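Local coordinates for protein serine hydrolase CCSP0084 (PDB 4I3F) that probably hydrolyses carbon-carbon bonds in meta-cleavage products of aromatic degradation, and probably esters too, as a serine hydrolase of the alpha/beta hydrolase fold, at residues L132-V146 with L231-L244. Residues are numbered along the deposited sequence; the frame is centred on the assembly and turned at random.
With NA (sodium ion), chain D.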
ATOM      1  N   LEU A 132      -2.411  -5.774   7.397  1.00 10.95           N
ATOM      2  CA  LEU A 132      -2.155  -6.710   8.491  1.00  9.40           C
ATOM      3  C   LEU A 132      -2.886  -6.303   9.769  1.00 11.35           C
ATOM      4  O   LEU A 132      -3.462  -7.151  10.459  1.00 13.03           O
ATOM      5  CB  LEU A 132      -0.654  -6.834   8.747  1.00 11.05           C
ATOM      6  CG  LEU A 132       0.080  -7.689   7.706  1.00  8.75           C
ATOM      7  CD1 LEU A 132       1.581  -7.573   7.919  1.00 11.45           C
ATOM      8  CD2 LEU A 132      -0.333  -9.140   7.843  1.00 11.50           C
ATOM      9  N   HIS A 133      -2.853  -5.014  10.092  1.00 11.15           N
ATOM     10  CA  HIS A 133      -3.581  -4.537  11.264  1.00 11.09           C
ATOM     11  C   HIS A 133      -5.093  -4.630  11.100  1.00 12.14           C
ATOM     12  O   HIS A 133      -5.796  -4.881  12.073  1.00 11.30           O
ATOM     13  CB  HIS A 133      -3.125  -3.127  11.638  1.00 11.95           C
ATOM     14  CG  HIS A 133      -1.743  -3.092  12.198  1.00 11.22           C
ATOM     15  ND1 HIS A 133      -1.490  -3.081  13.552  1.00 17.05           N
ATOM     16  CD2 HIS A 133      -0.533  -3.136  11.588  1.00 11.36           C
ATOM     17  CE1 HIS A 133      -0.184  -3.082  13.752  1.00 17.16           C
ATOM     18  NE2 HIS A 133       0.419  -3.115  12.577  1.00 13.43           N
ATOM     19  N   LEU A 134      -5.588  -4.470   9.873  1.00 12.30           N
ATOM     20  CA  LEU A 134      -7.014  -4.653   9.611  1.00  9.99           C
ATOM     21  C   LEU A 134      -7.441  -6.102   9.846  1.00 13.23           C
ATOM     22  O   LEU A 134      -8.488  -6.353  10.443  1.00 12.65           O
ATOM     23  CB  LEU A 134      -7.367  -4.220   8.188  1.00 10.26           C
ATOM     24  CG  LEU A 134      -7.647  -2.723   8.015  1.00  8.97           C
ATOM     25  CD1 LEU A 134      -7.553  -2.337   6.531  1.00 10.49           C
ATOM     26  CD2 LEU A 134      -9.017  -2.369   8.574  1.00 12.37           C
ATOM     27  N   LEU A 135      -6.636  -7.057   9.383  1.00 12.20           N
ATOM     28  CA  LEU A 135      -6.963  -8.469   9.575  1.00 10.19           C
ATOM     29  C   LEU A 135      -6.916  -8.839  11.053  1.00 13.44           C
ATOM     30  O   LEU A 135      -7.685  -9.685  11.518  1.00 15.33           O
ATOM     31  CB  LEU A 135      -5.992  -9.367   8.791  1.00 10.31           C
ATOM     32  CG  LEU A 135      -5.905  -9.113   7.287  1.00 13.21           C
ATOM     33  CD1 LEU A 135      -4.874 -10.034   6.657  1.00 13.39           C
ATOM     34  CD2 LEU A 135      -7.251  -9.309   6.626  1.00 11.35           C
ATOM     35  N   ASN A 136      -6.018  -8.199  11.794  1.00 14.48           N
ATOM     36  CA  ASN A 136      -5.884  -8.467  13.217  1.00 13.21           C
ATOM     37  C   ASN A 136      -7.041  -7.882  14.005  1.00 17.03           C
ATOM     38  O   ASN A 136      -7.584  -8.534  14.902  1.00 16.94           O
ATOM     39  CB  ASN A 136      -4.572  -7.872  13.738  1.00 15.25           C
ATOM     40  CG  ASN A 136      -4.345  -8.161  15.214  1.00 18.12           C
ATOM     41  OD1 ASN A 136      -4.470  -9.305  15.675  1.00 18.33           O
ATOM     42  ND2 ASN A 136      -4.029  -7.116  15.973  1.00 17.93           N
ATOM     43  N   ARG A 137      -7.414  -6.650  13.671  1.00 14.51           N
ATOM     44  CA  ARG A 137      -8.391  -5.907  14.477  1.00 15.12           C
ATOM     45  C   ARG A 137      -9.835  -6.147  14.055  1.00 14.39           C
ATOM     46  O   ARG A 137     -10.736  -6.138  14.899  1.00 16.10           O
ATOM     47  CB  ARG A 137      -8.084  -4.405  14.435  1.00 14.21           C
ATOM     48  CG  ARG A 137      -6.792  -4.022  15.148  1.00 18.49           C
ATOM     49  CD  ARG A 137      -6.508  -2.535  15.051  1.00 18.27           C
ATOM     50  NE  ARG A 137      -5.084  -2.253  15.213  1.00 22.09           N
ATOM     51  CZ  ARG A 137      -4.572  -1.033  15.319  1.00 26.67           C
ATOM     52  NH1 ARG A 137      -5.369   0.028  15.294  1.00 21.89           N
ATOM     53  NH2 ARG A 137      -3.263  -0.878  15.460  1.00 22.56           N
ATOM     54  N   HIS A 138     -10.045  -6.367  12.758  1.00 16.69           N
ATOM     55  CA  HIS A 138     -11.388  -6.526  12.202  1.00 13.72           C
ATOM     56  C   HIS A 138     -11.450  -7.706  11.238  1.00 15.77           C
ATOM     57  O   HIS A 138     -11.816  -7.531  10.070  1.00 15.08           O
ATOM     58  CB  HIS A 138     -11.764  -5.254  11.445  1.00 15.35           C
ATOM     59  CG  HIS A 138     -11.714  -4.015  12.289  1.00 15.87           C
ATOM     60  ND1 HIS A 138     -12.733  -3.655  13.143  1.00 22.67           N
ATOM     61  CD2 HIS A 138     -10.767  -3.054  12.406  1.00 14.66           C
ATOM     62  CE1 HIS A 138     -12.416  -2.526  13.753  1.00 21.42           C
ATOM     63  NE2 HIS A 138     -11.228  -2.139  13.323  1.00 18.95           N
ATOM     64  N   PRO A 139     -11.111  -8.915  11.722  1.00 17.32           N
ATOM     65  CA  PRO A 139     -10.956 -10.052  10.808  1.00 14.87           C
ATOM     66  C   PRO A 139     -12.234 -10.402  10.039  1.00 16.39           C
ATOM     67  O   PRO A 139     -12.139 -10.904   8.916  1.00 16.71           O
ATOM     68  CB  PRO A 139     -10.569 -11.205  11.745  1.00 14.52           C
ATOM     69  CG  PRO A 139     -11.070 -10.796  13.097  1.00 18.71           C
ATOM     70  CD  PRO A 139     -10.899  -9.306  13.128  1.00 17.96           C
ATOM     71  N   GLU A 140     -13.401 -10.125  10.618  1.00 15.77           N
ATOM     72  CA  GLU A 140     -14.666 -10.508  10.000  1.00 17.22           C
ATOM     73  C   GLU A 140     -15.000  -9.693   8.744  1.00 17.87           C
ATOM     74  O   GLU A 140     -15.926 -10.040   8.003  1.00 19.56           O
ATOM     75  CB  GLU A 140     -15.813 -10.389  11.015  1.00 17.68           C
ATOM     76  CG  GLU A 140     -16.177  -8.941  11.424  1.00 30.22           C
ATOM     77  CD  GLU A 140     -15.122  -8.234  12.289  1.00 32.04           C
ATOM     78  OE1 GLU A 140     -14.166  -8.875  12.762  1.00 28.19           O
ATOM     79  OE2 GLU A 140     -15.262  -7.017  12.503  1.00 43.68           O
ATOM     80  N   ARG A 141     -14.261  -8.617   8.504  1.00 14.79           N
ATOM     81  CA  ARG A 141     -14.571  -7.742   7.380  1.00 12.89           C
ATOM     82  C   ARG A 141     -13.772  -8.113   6.141  1.00 14.81           C
ATOM     83  O   ARG A 141     -13.903  -7.461   5.102  1.00 12.82           O
ATOM     84  CB  ARG A 141     -14.280  -6.279   7.724  1.00 12.04           C
ATOM     85  CG  ARG A 141     -15.060  -5.733   8.918  1.00 12.18           C
ATOM     86  CD  ARG A 141     -16.563  -5.925   8.772  1.00 14.08           C
ATOM     87  NE  ARG A 141     -17.144  -5.119   7.699  1.00 15.65           N
ATOM     88  CZ  ARG A 141     -17.517  -3.847   7.829  1.00 18.60           C
ATOM     89  NH1 ARG A 141     -17.348  -3.213   8.980  1.00 15.90           N
ATOM     90  NH2 ARG A 141     -18.040  -3.193   6.799  1.00 17.74           N
ATOM     91  N   PHE A 142     -12.941  -9.151   6.242  1.00 16.49           N
ATOM     92  CA  PHE A 142     -12.017  -9.472   5.147  1.00 11.17           C
ATOM     93  C   PHE A 142     -12.026 -10.935   4.750  1.00 14.25           C
ATOM     94  O   PHE A 142     -12.252 -11.822   5.583  1.00 17.04           O
ATOM     95  CB  PHE A 142     -10.598  -8.982   5.477  1.00 10.68           C
ATOM     96  CG  PHE A 142     -10.544  -7.513   5.732  1.00 11.52           C
ATOM     97  CD1 PHE A 142     -10.631  -7.006   7.036  1.00 12.39           C
ATOM     98  CD2 PHE A 142     -10.501  -6.624   4.670  1.00 13.21           C
ATOM     99  CE1 PHE A 142     -10.634  -5.637   7.260  1.00 13.13           C
ATOM    100  CE2 PHE A 142     -10.504  -5.262   4.894  1.00 12.43           C
ATOM    101  CZ  PHE A 142     -10.571  -4.769   6.193  1.00 12.96           C
ATOM    102  N   LYS A 143     -11.806 -11.163   3.456  1.00 13.22           N
ATOM    103  CA  LYS A 143     -11.838 -12.500   2.870  1.00 12.77           C
ATOM    104  C   LYS A 143     -10.399 -12.928   2.603  1.00 15.00           C
ATOM    105  O   LYS A 143      -9.708 -13.380   3.517  1.00 16.25           O
ATOM    106  CB  LYS A 143     -12.687 -12.494   1.587  1.00 16.54           C
ATOM    107  CG  LYS A 143     -14.201 -12.363   1.839  1.00 25.41           C
ATOM    108  CD  LYS A 143     -14.934 -11.661   0.690  1.00 27.24           C
ATOM    109  CE  LYS A 143     -14.939 -12.486  -0.596  1.00 34.77           C
ATOM    110  NZ  LYS A 143     -15.708 -13.756  -0.433  1.00 37.19           N
ATOM    111  N   LYS A 144      -9.929 -12.768   1.368  1.00 12.41           N
ATOM    112  CA  LYS A 144      -8.524 -13.061   1.065  1.00  9.06           C
ATOM    113  C   LYS A 144      -7.684 -11.800   1.026  1.00  8.48           C
ATOM    114  O   LYS A 144      -8.192 -10.718   0.718  1.00 10.03           O
ATOM    115  CB  LYS A 144      -8.388 -13.758  -0.288  1.00  9.96           C
ATOM    116  CG  LYS A 144      -8.856 -15.199  -0.332  1.00 14.55           C
ATOM    117  CD  LYS A 144      -8.665 -15.719  -1.750  1.00 17.54           C
ATOM    118  CE  LYS A 144      -8.242 -17.177  -1.781  1.00 26.68           C
ATOM    119  NZ  LYS A 144      -9.400 -18.112  -1.741  1.00 23.93           N
ATOM    120  N   ALA A 145      -6.390 -11.956   1.298  1.00  9.33           N
ATOM    121  CA  ALA A 145      -5.457 -10.831   1.315  1.00  8.39           C
ATOM    122  C   ALA A 145      -4.237 -11.085   0.440  1.00  9.60           C
ATOM    123  O   ALA A 145      -3.674 -12.184   0.439  1.00 10.71           O
ATOM    124  CB  ALA A 145      -5.022 -10.513   2.745  1.00 10.86           C
ATOM    125  N   VAL A 146      -3.831 -10.057  -0.298  1.00  8.32           N
ATOM    126  CA  VAL A 146      -2.563 -10.068  -1.018  1.00  9.65           C
ATOM    127  C   VAL A 146      -1.702  -8.940  -0.477  1.00 12.02           C
ATOM    128  O   VAL A 146      -2.138  -7.786  -0.442  1.00 10.79           O
ATOM    129  CB  VAL A 146      -2.768  -9.864  -2.525  1.00  8.06           C
ATOM    130  CG1 VAL A 146      -1.409  -9.636  -3.224  1.00 11.80           C
ATOM    131  CG2 VAL A 146      -3.472 -11.069  -3.131  1.00 11.60           C
ATOM    132  N   LEU A 231       3.499  -6.551  14.190  1.00 16.58           N
ATOM    133  CA  LEU A 231       2.566  -7.276  15.047  1.00 21.30           C
ATOM    134  C   LEU A 231       3.339  -8.357  15.773  1.00 20.58           C
ATOM    135  O   LEU A 231       4.378  -8.814  15.276  1.00 20.36           O
ATOM    136  CB  LEU A 231       1.444  -7.902  14.228  1.00 17.96           C
ATOM    137  CG  LEU A 231       0.424  -6.932  13.631  1.00 22.21           C
ATOM    138  CD1 LEU A 231      -0.443  -7.639  12.605  1.00 19.86           C
ATOM    139  CD2 LEU A 231      -0.433  -6.320  14.732  1.00 24.97           C
ATOM    140  N   SER A 232       2.831  -8.758  16.934  1.00 21.80           N
ATOM    141  CA  SER A 232       3.451  -9.811  17.743  1.00 23.24           C
ATOM    142  C   SER A 232       3.261 -11.165  17.077  1.00 22.29           C
ATOM    143  O   SER A 232       2.439 -11.302  16.171  1.00 17.22           O
ATOM    144  CB  SER A 232       2.842  -9.839  19.141  1.00 25.32           C
ATOM    145  OG  SER A 232       1.513 -10.325  19.116  1.00 20.61           O
ATOM    146  N   ASP A 233       4.028 -12.167  17.501  1.00 19.95           N
ATOM    147  CA  ASP A 233       3.885 -13.487  16.899  1.00 18.73           C
ATOM    148  C   ASP A 233       2.476 -14.032  17.113  1.00 16.12           C
ATOM    149  O   ASP A 233       1.886 -14.604  16.192  1.00 20.66           O
ATOM    150  CB  ASP A 233       4.923 -14.469  17.450  1.00 22.25           C
ATOM    151  CG  ASP A 233       6.333 -14.147  17.003  1.00 27.96           C
ATOM    152  OD1 ASP A 233       6.498 -13.283  16.123  1.00 21.46           O
ATOM    153  OD2 ASP A 233       7.280 -14.772  17.531  1.00 34.76           O
ATOM    154  N   ASP A 234       1.932 -13.833  18.314  1.00 17.58           N
ATOM    155  CA  ASP A 234       0.583 -14.300  18.617  1.00 19.62           C
ATOM    156  C   ASP A 234      -0.438 -13.666  17.676  1.00 18.91           C
ATOM    157  O   ASP A 234      -1.299 -14.360  17.139  1.00 21.19           O
ATOM    158  CB  ASP A 234       0.215 -14.030  20.082  1.00 22.77           C
ATOM    159  CG  ASP A 234       0.887 -14.998  21.043  1.00 35.42           C
ATOM    160  OD1 ASP A 234       1.390 -16.047  20.582  1.00 38.44           O
ATOM    161  OD2 ASP A 234       0.903 -14.718  22.263  1.00 39.53           O
ATOM    162  N   GLU A 235      -0.331 -12.351  17.476  1.00 19.05           N
ATOM    163  CA  GLU A 235      -1.214 -11.640  16.546  1.00 19.27           C
ATOM    164  C   GLU A 235      -1.112 -12.208  15.133  1.00 16.52           C
ATOM    165  O   GLU A 235      -2.125 -12.483  14.487  1.00 18.35           O
ATOM    166  CB  GLU A 235      -0.896 -10.142  16.541  1.00 18.72           C
ATOM    167  CG  GLU A 235      -1.388  -9.428  17.799  1.00 20.87           C
ATOM    168  CD  GLU A 235      -0.916  -7.989  17.892  1.00 26.29           C
ATOM    169  OE1 GLU A 235       0.224  -7.705  17.482  1.00 27.36           O
ATOM    170  OE2 GLU A 235      -1.691  -7.145  18.386  1.00 26.52           O
ATOM    171  N   LEU A 236       0.115 -12.375  14.650  1.00 13.60           N
ATOM    172  CA  LEU A 236       0.330 -12.923  13.315  1.00 12.51           C
ATOM    173  C   LEU A 236      -0.171 -14.360  13.217  1.00 13.45           C
ATOM    174  O   LEU A 236      -0.775 -14.724  12.208  1.00 16.18           O
ATOM    175  CB  LEU A 236       1.807 -12.848  12.929  1.00 14.76           C
ATOM    176  CG  LEU A 236       2.366 -11.451  12.701  1.00 14.91           C
ATOM    177  CD1 LEU A 236       3.893 -11.491  12.617  1.00 13.52           C
ATOM    178  CD2 LEU A 236       1.778 -10.866  11.427  1.00 12.84           C
ATOM    179  N   ASN A 237       0.088 -15.167  14.249  1.00 15.43           N
ATOM    180  CA  ASN A 237      -0.339 -16.567  14.261  1.00 14.09           C
ATOM    181  C   ASN A 237      -1.855 -16.676  14.169  1.00 20.47           C
ATOM    182  O   ASN A 237      -2.392 -17.679  13.690  1.00 20.05           O
ATOM    183  CB  ASN A 237       0.080 -17.285  15.550  1.00 15.44           C
ATOM    184  CG  ASN A 237       1.587 -17.510  15.676  1.00 26.47           C
ATOM    185  OD1 ASN A 237       2.066 -17.827  16.769  1.00 24.45           O
ATOM    186  ND2 ASN A 237       2.332 -17.340  14.589  1.00 21.01           N
ATOM    187  N   ASN A 238      -2.541 -15.647  14.661  1.00 19.61           N
ATOM    188  CA  ASN A 238      -3.996 -15.662  14.724  1.00 21.18           C
ATOM    189  C   ASN A 238      -4.679 -14.917  13.580  1.00 19.14           C
ATOM    190  O   ASN A 238      -5.899 -14.779  13.565  1.00 20.53           O
ATOM    191  CB  ASN A 238      -4.472 -15.176  16.094  1.00 26.31           C
ATOM    192  CG  ASN A 238      -4.301 -16.237  17.166  1.00 29.35           C
ATOM    193  OD1 ASN A 238      -5.114 -17.155  17.277  1.00 33.87           O
ATOM    194  ND2 ASN A 238      -3.225 -16.134  17.944  1.00 31.22           N
ATOM    195  N   ILE A 239      -3.894 -14.458  12.614  1.00 14.79           N
ATOM    196  CA  ILE A 239      -4.470 -13.986  11.366  1.00 14.23           C
ATOM    197  C   ILE A 239      -4.767 -15.235  10.542  1.00 17.68           C
ATOM    198  O   ILE A 239      -3.844 -15.901  10.072  1.00 18.47           O
ATOM    199  CB  ILE A 239      -3.508 -13.046  10.607  1.00 17.51           C
ATOM    200  CG1 ILE A 239      -3.344 -11.725  11.360  1.00 17.09           C
ATOM    201  CG2 ILE A 239      -4.000 -12.806   9.177  1.00 18.27           C
ATOM    202  CD1 ILE A 239      -2.333 -10.772  10.708  1.00 14.49           C
ATOM    203  N   SER A 240      -6.046 -15.565  10.384  1.00 16.98           N
ATOM    204  CA  SER A 240      -6.442 -16.827   9.762  1.00 16.31           C
ATOM    205  C   SER A 240      -6.770 -16.734   8.269  1.00 14.14           C
ATOM    206  O   SER A 240      -7.022 -17.753   7.621  1.00 15.77           O
ATOM    207  CB  SER A 240      -7.629 -17.439  10.508  1.00 22.87           C
ATOM    208  OG  SER A 240      -7.320 -17.639  11.865  1.00 25.55           O
ATOM    209  N   HIS A 241      -6.772 -15.523   7.730  1.00 14.90           N
ATOM    210  CA  HIS A 241      -7.157 -15.310   6.338  1.00 13.36           C
ATOM    211  C   HIS A 241      -6.245 -16.016   5.345  1.00 12.40           C
ATOM    212  O   HIS A 241      -5.029 -16.078   5.544  1.00 12.80           O
ATOM    213  CB  HIS A 241      -7.174 -13.812   6.041  1.00 10.14           C
ATOM    214  CG  HIS A 241      -8.054 -13.033   6.966  1.00 17.44           C
ATOM    215  ND1 HIS A 241      -7.655 -12.666   8.233  1.00 14.60           N
ATOM    216  CD2 HIS A 241      -9.314 -12.561   6.811  1.00 17.36           C
ATOM    217  CE1 HIS A 241      -8.637 -12.008   8.825  1.00 14.07           C
ATOM    218  NE2 HIS A 241      -9.653 -11.926   7.983  1.00 16.71           N
ATOM    219  N   GLN A 242      -6.836 -16.555   4.278  1.00 12.21           N
ATOM    220  CA  GLN A 242      -6.037 -17.040   3.152  1.00  9.28           C
ATOM    221  C   GLN A 242      -5.291 -15.853   2.561  1.00 10.50           C
ATOM    222  O   GLN A 242      -5.892 -14.806   2.272  1.00 11.98           O
ATOM    223  CB  GLN A 242      -6.932 -17.681   2.089  1.00 15.27           C
ATOM    224  CG  GLN A 242      -7.804 -18.819   2.613  1.00 20.02           C
ATOM    225  CD  GLN A 242      -6.996 -20.029   3.034  1.00 25.77           C
ATOM    226  OE1 GLN A 242      -5.970 -20.337   2.438  1.00 23.83           O
ATOM    227  NE2 GLN A 242      -7.455 -20.721   4.071  1.00 29.31           N
ATOM    228  N   MET A 243      -3.979 -15.999   2.394  1.00  8.74           N
ATOM    229  CA  MET A 243      -3.145 -14.855   2.057  1.00 11.34           C
ATOM    230  C   MET A 243      -2.095 -15.209   1.021  1.00 10.54           C
ATOM    231  O   MET A 243      -1.613 -16.346   0.974  1.00 10.68           O
ATOM    232  CB  MET A 243      -2.458 -14.328   3.330  1.00 10.01           C
ATOM    233  CG  MET A 243      -1.619 -13.072   3.136  1.00 11.37           C
ATOM    234  SD  MET A 243      -0.788 -12.631   4.679  1.00 11.69           S
ATOM    235  CE  MET A 243      -2.147 -12.026   5.670  1.00 13.91           C
ATOM    236  N   LEU A 244      -1.769 -14.234   0.176  1.00  9.60           N
ATOM    237  CA  LEU A 244      -0.617 -14.328  -0.711  1.00  7.72           C
ATOM    238  C   LEU A 244       0.310 -13.154  -0.431  1.00  7.92           C
ATOM    239  O   LEU A 244      -0.084 -11.988  -0.575  1.00 11.24           O
ATOM    240  CB  LEU A 244      -1.050 -14.306  -2.178  1.00  9.19           C
ATOM    241  CG  LEU A 244       0.086 -14.300  -3.206  1.00 10.30           C
ATOM    242  CD1 LEU A 244       0.969 -15.532  -3.082  1.00 13.70           C
ATOM    243  CD2 LEU A 244      -0.482 -14.182  -4.614  1.00 11.03           C
TER
HETATM  244 NA    NA D 303     -14.683  -5.142  13.786  1.00 47.44          NA
HETATM  245  O   HOH W   1      -7.207 -12.015  12.944  1.00 19.78           O
HETATM  246  O   HOH W   2      -4.678 -11.760  14.734  1.00 18.32           O
HETATM  247  O   HOH W   3     -16.197  -3.935  11.695  1.00 30.11           O
HETATM  248  O   HOH W   4      -9.659 -15.956   4.006  1.00 23.73           O
HETATM  249  O   HOH W   5     -16.021  -3.816  15.782  1.00 44.19           O
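Neighbouring parallel strands of the alpha/beta hydrolase sheet, 142-148 and 243-248, run side by side here, with the end of helix 126-137 packed against their first residues. Ala145 N donates to Gln242 O (3.1 Å), and Leu244 N to Ala145 O, setting the parallel register. His241, on the approach to strand 243-248, sets its ring edge against the carbonyl oxygens of Pro139, Phe142 and Lys143. Its NE2 gives a nearly straight bond to Pro139 O (2.8 Å, 165° at the hydrogen); it meets a lone pair in the carbonyl plane, and the oxygen, shared with Phe142 N, lies close to the imidazole plane. Leu135 CD2 sits over the centre of the imidazole, 3.6 Å from its centroid, a CH-pi contact that a flat ring suits, while ND1 is buried without a polar partner. A leucine in place of His241 has no N-H to give, so the loop through Pro139 would probably be less firmly tied to the segment entering strand 243-248. The other branch of Leu135, CD1, meets Met243 CE (3.5 Å); with CG anti to the backbone N (chi1 -176°), the flexible methionine runs out before bending at chi3 to bring its methyl against the helix. Ile239 and Leu132 extend this apolar layer. Farther along, branched Leu231 offers its CG hydrogen to a face of His133, whose NE2 is held by Phe229 O. His138 ND1 and Glu140 OE2 bind a sodium ion. Ser232 and Glu235 form a capping box, and the Asn136 amide, able to donate, gives Glu235 OE2 a weak bond from ND2 (3.4 Å), amide and carboxylate planes 76° apart.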